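Local coordinates for universal stress protein (Pseudomonas aeruginosa UCBPP-PA14, PDB 7MQ5) that is of unknown function but, as a member of the universal stress protein family, may take part in the response of the bacterium to stress, at residues K169-P181 against Q217-I229. Numbering follows the deposited sequence. Where two conformers were deposited one is given.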
loop_
_atom_site.group_PDB
_atom_site.type_symbol
_atom_site.label_atom_id
_atom_site.label_comp_id
_atom_site.label_asym_id
_atom_site.label_seq_id
_atom_site.Cartn_x
_atom_site.Cartn_y
_atom_site.Cartn_z
ATOM N N LYS A 169 7.998 4.187 14.476
ATOM C CA LYS A 169 7.802 4.973 15.729
ATOM C C LYS A 169 6.832 6.114 15.412
ATOM O O LYS A 169 7.136 7.300 15.688
ATOM C CB LYS A 169 9.134 5.433 16.329
ATOM C CG LYS A 169 9.999 4.287 16.833
ATOM C CD LYS A 169 11.162 4.711 17.693
ATOM C CE LYS A 169 11.906 3.528 18.271
ATOM N NZ LYS A 169 12.458 2.651 17.212
ATOM N N ALA A 170 5.682 5.725 14.865
ATOM C CA ALA A 170 4.610 6.622 14.395
ATOM C C ALA A 170 3.332 6.285 15.165
ATOM O O ALA A 170 3.312 5.272 15.905
ATOM C CB ALA A 170 4.427 6.441 12.895
ATOM N N THR A 171 2.303 7.108 15.000
ATOM C CA THR A 171 1.015 6.826 15.664
ATOM C C THR A 171 0.026 6.302 14.625
ATOM O O THR A 171 0.121 6.674 13.448
ATOM C CB THR A 171 0.504 8.051 16.422
ATOM O OG1 THR A 171 0.453 9.171 15.549
ATOM C CG2 THR A 171 1.389 8.400 17.594
ATOM N N LEU A 172 -0.874 5.445 15.079
ATOM C CA LEU A 172 -1.889 4.787 14.236
ATOM C C LEU A 172 -3.262 5.440 14.438
ATOM O O LEU A 172 -3.669 5.680 15.585
ATOM C CB LEU A 172 -1.916 3.307 14.618
ATOM C CG LEU A 172 -2.972 2.458 13.919
ATOM C CD1 LEU A 172 -2.731 2.429 12.422
ATOM C CD2 LEU A 172 -2.994 1.051 14.502
ATOM N N HIS A 173 -3.956 5.674 13.333
ATOM C CA HIS A 173 -5.290 6.305 13.260
ATOM C C HIS A 173 -6.148 5.468 12.313
ATOM O O HIS A 173 -5.584 4.852 11.387
ATOM C CB HIS A 173 -5.130 7.781 12.842
ATOM C CG HIS A 173 -4.070 8.504 13.632
ATOM N ND1 HIS A 173 -4.354 9.350 14.692
ATOM C CD2 HIS A 173 -2.716 8.444 13.556
ATOM C CE1 HIS A 173 -3.230 9.798 15.214
ATOM N NE2 HIS A 173 -2.202 9.248 14.537
ATOM N N VAL A 174 -7.457 5.471 12.522
ATOM C CA VAL A 174 -8.390 4.699 11.659
ATOM C C VAL A 174 -9.520 5.609 11.177
ATOM O O VAL A 174 -10.054 6.365 11.986
ATOM C CB VAL A 174 -8.968 3.497 12.423
ATOM C CG1 VAL A 174 -9.947 2.707 11.571
ATOM C CG2 VAL A 174 -7.871 2.596 12.962
ATOM N N ILE A 175 -9.846 5.533 9.890
ATOM C CA ILE A 175 -11.028 6.243 9.323
ATOM C C ILE A 175 -12.021 5.174 8.870
ATOM O O ILE A 175 -11.645 4.261 8.104
ATOM C CB ILE A 175 -10.670 7.232 8.188
ATOM C CG1 ILE A 175 -11.912 7.888 7.558
ATOM C CG2 ILE A 175 -9.826 6.564 7.123
ATOM C CD1 ILE A 175 -12.787 8.653 8.508
ATOM N N SER A 176 -13.230 5.273 9.406
ATOM C CA SER A 176 -14.359 4.415 8.996
ATOM C C SER A 176 -15.381 5.323 8.331
ATOM O O SER A 176 -15.910 6.208 9.013
ATOM C CB SER A 176 -14.967 3.673 10.154
ATOM O OG SER A 176 -16.034 2.846 9.711
ATOM N N ALA A 177 -15.579 5.142 7.036
ATOM C CA ALA A 177 -16.543 5.960 6.278
ATOM C C ALA A 177 -17.683 5.040 5.872
ATOM O O ALA A 177 -17.447 4.089 5.096
ATOM C CB ALA A 177 -15.871 6.612 5.098
ATOM N N HIS A 178 -18.848 5.296 6.454
ATOM C CA HIS A 178 -20.074 4.497 6.223
ATOM C C HIS A 178 -21.058 5.347 5.422
ATOM O O HIS A 178 -21.270 6.513 5.753
ATOM C CB HIS A 178 -20.617 4.036 7.582
ATOM C CG HIS A 178 -21.713 3.037 7.491
ATOM N ND1 HIS A 178 -21.468 1.705 7.226
ATOM C CD2 HIS A 178 -23.047 3.158 7.659
ATOM C CE1 HIS A 178 -22.612 1.049 7.212
ATOM N NE2 HIS A 178 -23.595 1.919 7.477
ATOM N N PRO A 179 -21.643 4.826 4.316
ATOM C CA PRO A 179 -22.604 5.595 3.524
ATOM C C PRO A 179 -23.778 6.122 4.363
ATOM O O PRO A 179 -24.198 5.437 5.285
ATOM C CB PRO A 179 -23.116 4.590 2.478
ATOM C CG PRO A 179 -21.996 3.574 2.357
ATOM C CD PRO A 179 -21.375 3.499 3.738
ATOM N N SER A 180 -24.273 7.317 4.020
ATOM C CA SER A 180 -25.418 7.940 4.736
ATOM C C SER A 180 -26.665 7.075 4.564
ATOM O O SER A 180 -26.973 6.660 3.450
ATOM C CB SER A 180 -25.662 9.341 4.239
ATOM O OG SER A 180 -24.500 10.141 4.383
ATOM N N PRO A 181 -27.393 6.738 5.657
ATOM C CA PRO A 181 -28.623 5.950 5.549
ATOM C C PRO A 181 -29.701 6.668 4.723
ATOM O O PRO A 181 -30.677 6.015 4.407
ATOM C CB PRO A 181 -29.091 5.782 7.006
ATOM C CG PRO A 181 -27.838 6.001 7.831
ATOM C CD PRO A 181 -27.039 7.025 7.055
ATOM N N GLN A 217 -8.304 7.934 18.287
ATOM C CA GLN A 217 -7.706 7.196 17.144
ATOM C C GLN A 217 -8.745 6.805 16.094
ATOM O O GLN A 217 -8.354 6.631 14.941
ATOM C CB GLN A 217 -7.080 5.886 17.616
ATOM C CG GLN A 217 -5.759 6.058 18.332
ATOM C CD GLN A 217 -5.270 4.703 18.770
ATOM O OE1 GLN A 217 -5.885 4.045 19.612
ATOM N NE2 GLN A 217 -4.166 4.270 18.176
ATOM N N LEU A 218 -9.994 6.596 16.501
ATOM C CA LEU A 218 -11.032 6.064 15.581
ATOM C C LEU A 218 -11.924 7.211 15.096
ATOM O O LEU A 218 -12.625 7.819 15.916
ATOM C CB LEU A 218 -11.830 4.987 16.333
ATOM C CG LEU A 218 -12.848 4.192 15.513
ATOM C CD1 LEU A 218 -12.214 3.553 14.288
ATOM C CD2 LEU A 218 -13.506 3.127 16.376
ATOM N N HIS A 219 -11.853 7.508 13.803
ATOM C CA HIS A 219 -12.664 8.554 13.133
ATOM C C HIS A 219 -13.868 7.858 12.500
ATOM O O HIS A 219 -13.679 7.172 11.492
ATOM C CB HIS A 219 -11.818 9.292 12.081
ATOM C CG HIS A 219 -10.618 9.982 12.637
ATOM N ND1 HIS A 219 -10.549 11.354 12.758
ATOM C CD2 HIS A 219 -9.441 9.499 13.094
ATOM C CE1 HIS A 219 -9.380 11.687 13.274
ATOM N NE2 HIS A 219 -8.693 10.567 13.503
ATOM N N ILE A 220 -15.035 7.964 13.131
ATOM C CA ILE A 220 -16.286 7.345 12.608
ATOM C C ILE A 220 -17.055 8.466 11.919
ATOM O O ILE A 220 -17.535 9.363 12.621
ATOM C CB ILE A 220 -17.093 6.691 13.746
ATOM C CG1 ILE A 220 -16.249 5.667 14.509
ATOM C CG2 ILE A 220 -18.390 6.089 13.222
ATOM C CD1 ILE A 220 -15.711 4.552 13.646
ATOM N N GLU A 221 -17.130 8.400 10.591
ATOM C CA GLU A 221 -17.706 9.489 9.767
ATOM C C GLU A 221 -18.797 8.932 8.852
ATOM O O GLU A 221 -18.692 7.766 8.420
ATOM C CB GLU A 221 -16.604 10.110 8.908
ATOM C CG GLU A 221 -15.393 10.604 9.682
ATOM C CD GLU A 221 -15.550 11.939 10.380
ATOM O OE1 GLU A 221 -14.525 12.473 10.845
ATOM O OE2 GLU A 221 -16.686 12.451 10.439
ATOM N N GLU A 222 -19.827 9.736 8.609
ATOM C CA GLU A 222 -20.908 9.341 7.678
ATOM C C GLU A 222 -20.738 10.166 6.401
ATOM O O GLU A 222 -20.500 11.381 6.502
ATOM C CB GLU A 222 -22.274 9.553 8.334
ATOM C CG GLU A 222 -23.455 9.195 7.450
ATOM C CD GLU A 222 -24.803 9.481 8.089
ATOM O OE1 GLU A 222 -24.895 9.406 9.333
ATOM O OE2 GLU A 222 -25.743 9.818 7.347
ATOM N N GLY A 223 -20.793 9.505 5.253
ATOM C CA GLY A 223 -20.667 10.218 3.977
ATOM C C GLY A 223 -19.885 9.384 2.980
ATOM O O GLY A 223 -19.539 8.238 3.260
ATOM N N PRO A 224 -19.556 9.957 1.807
ATOM C CA PRO A 224 -18.849 9.212 0.765
ATOM C C PRO A 224 -17.403 8.860 1.174
ATOM O O PRO A 224 -16.648 9.751 1.481
ATOM C CB PRO A 224 -18.889 10.160 -0.449
ATOM C CG PRO A 224 -19.838 11.286 -0.074
ATOM C CD PRO A 224 -19.843 11.347 1.435
ATOM N N ALA A 225 -17.048 7.570 1.174
ATOM C CA ALA A 225 -15.682 7.148 1.584
ATOM C C ALA A 225 -14.623 7.766 0.663
ATOM O O ALA A 225 -13.506 8.067 1.141
ATOM C CB ALA A 225 -15.574 5.642 1.588
ATOM N N ASP A 226 -14.972 7.966 -0.604
ATOM C CA ASP A 226 -14.013 8.525 -1.593
ATOM C C ASP A 226 -13.624 9.961 -1.210
ATOM O O ASP A 226 -12.588 10.442 -1.689
ATOM C CB ASP A 226 -14.556 8.466 -3.023
ATOM C CG ASP A 226 -15.812 9.287 -3.264
ATOM O OD1 ASP A 226 -16.686 9.276 -2.395
ATOM O OD2 ASP A 226 -15.907 9.921 -4.334
ATOM N N VAL A 227 -14.434 10.684 -0.428
ATOM C CA VAL A 227 -13.969 12.047 -0.013
ATOM C C VAL A 227 -13.593 12.018 1.474
ATOM O O VAL A 227 -12.709 12.799 1.881
ATOM C CB VAL A 227 -15.005 13.153 -0.311
ATOM C CG1 VAL A 227 -15.364 13.179 -1.786
ATOM C CG2 VAL A 227 -16.254 13.020 0.549
ATOM N N LEU A 228 -14.187 11.116 2.251
ATOM C CA LEU A 228 -13.891 11.118 3.709
ATOM C C LEU A 228 -12.474 10.606 3.983
ATOM O O LEU A 228 -11.808 11.179 4.868
ATOM C CB LEU A 228 -14.936 10.277 4.443
ATOM C CG LEU A 228 -16.344 10.870 4.468
ATOM C CD1 LEU A 228 -17.315 9.938 5.169
ATOM C CD2 LEU A 228 -16.347 12.239 5.127
ATOM N N ILE A 229 -12.015 9.601 3.238
ATOM C CA ILE A 229 -10.658 9.033 3.485
ATOM C C ILE A 229 -9.619 10.120 3.208
ATOM O O ILE A 229 -8.782 10.399 4.068
ATOM C CB ILE A 229 -10.433 7.711 2.733
ATOM C CG1 ILE A 229 -11.335 6.603 3.293
ATOM C CG2 ILE A 229 -8.961 7.323 2.755
ATOM C CD1 ILE A 229 -11.480 5.408 2.390
HETATM O O HOH W 1 -6.755 10.515 15.306
#
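Val174 O accepts the backbone N–H of His219 at 2.8 Å, N to O. The CG–CD2 edge of the His219 ring, with CB beside it, also lies against this oxygen, which is near the ring plane. A water 2.6 Å from His219 NE2 links that ring to a second imidazole. The same water lies in the plane of the His173 ring, 2.7 Å from ND1. On the other side of the His173 ring, NE2 shares a 2.8 Å hydrogen bond with Thr171 OG1, so the ring is held at both nitrogens.

Six alternating backbone bonds, from Val174 N to Gln217 O through Gly223 N to His178 O, and a 12° angle between the axes of strands 171-178 and 218-222 define a parallel pair. Gln217 adds a side-chain bond before the pairing starts: its NE2 reaches Leu172 O at 3.0 Å, 32° out of the carbonyl plane, while OE1 is taken by Ser214 N.

On the face shared with His219, the side chains of Ile175 and Glu221 cross at about a right angle, Ile175 CD1 3.5 Å from Glu221 CG. Further along, Ala177 CB packs against the first helical turn, 3.7 Å from Ala225 CB. The other face pairs Val174 CG1 with Leu218 CD1 at 3.6 Å, side by side.

Strand 171-178, helix 193-211 and strand 218-222 form a beta-alpha-beta crossover, in keeping with the Rossmann-like alpha/beta fold of the HUP clan. Strand 218-222 is outermost at this end of the sheet; strand 171-178 bonds on its other side to strand 136-141. Helix 225-236 covers the Ile175 face, starting nearly antiparallel to strand 171-178 (156°); helices 148-167 and 193-211 cover the Val174 face.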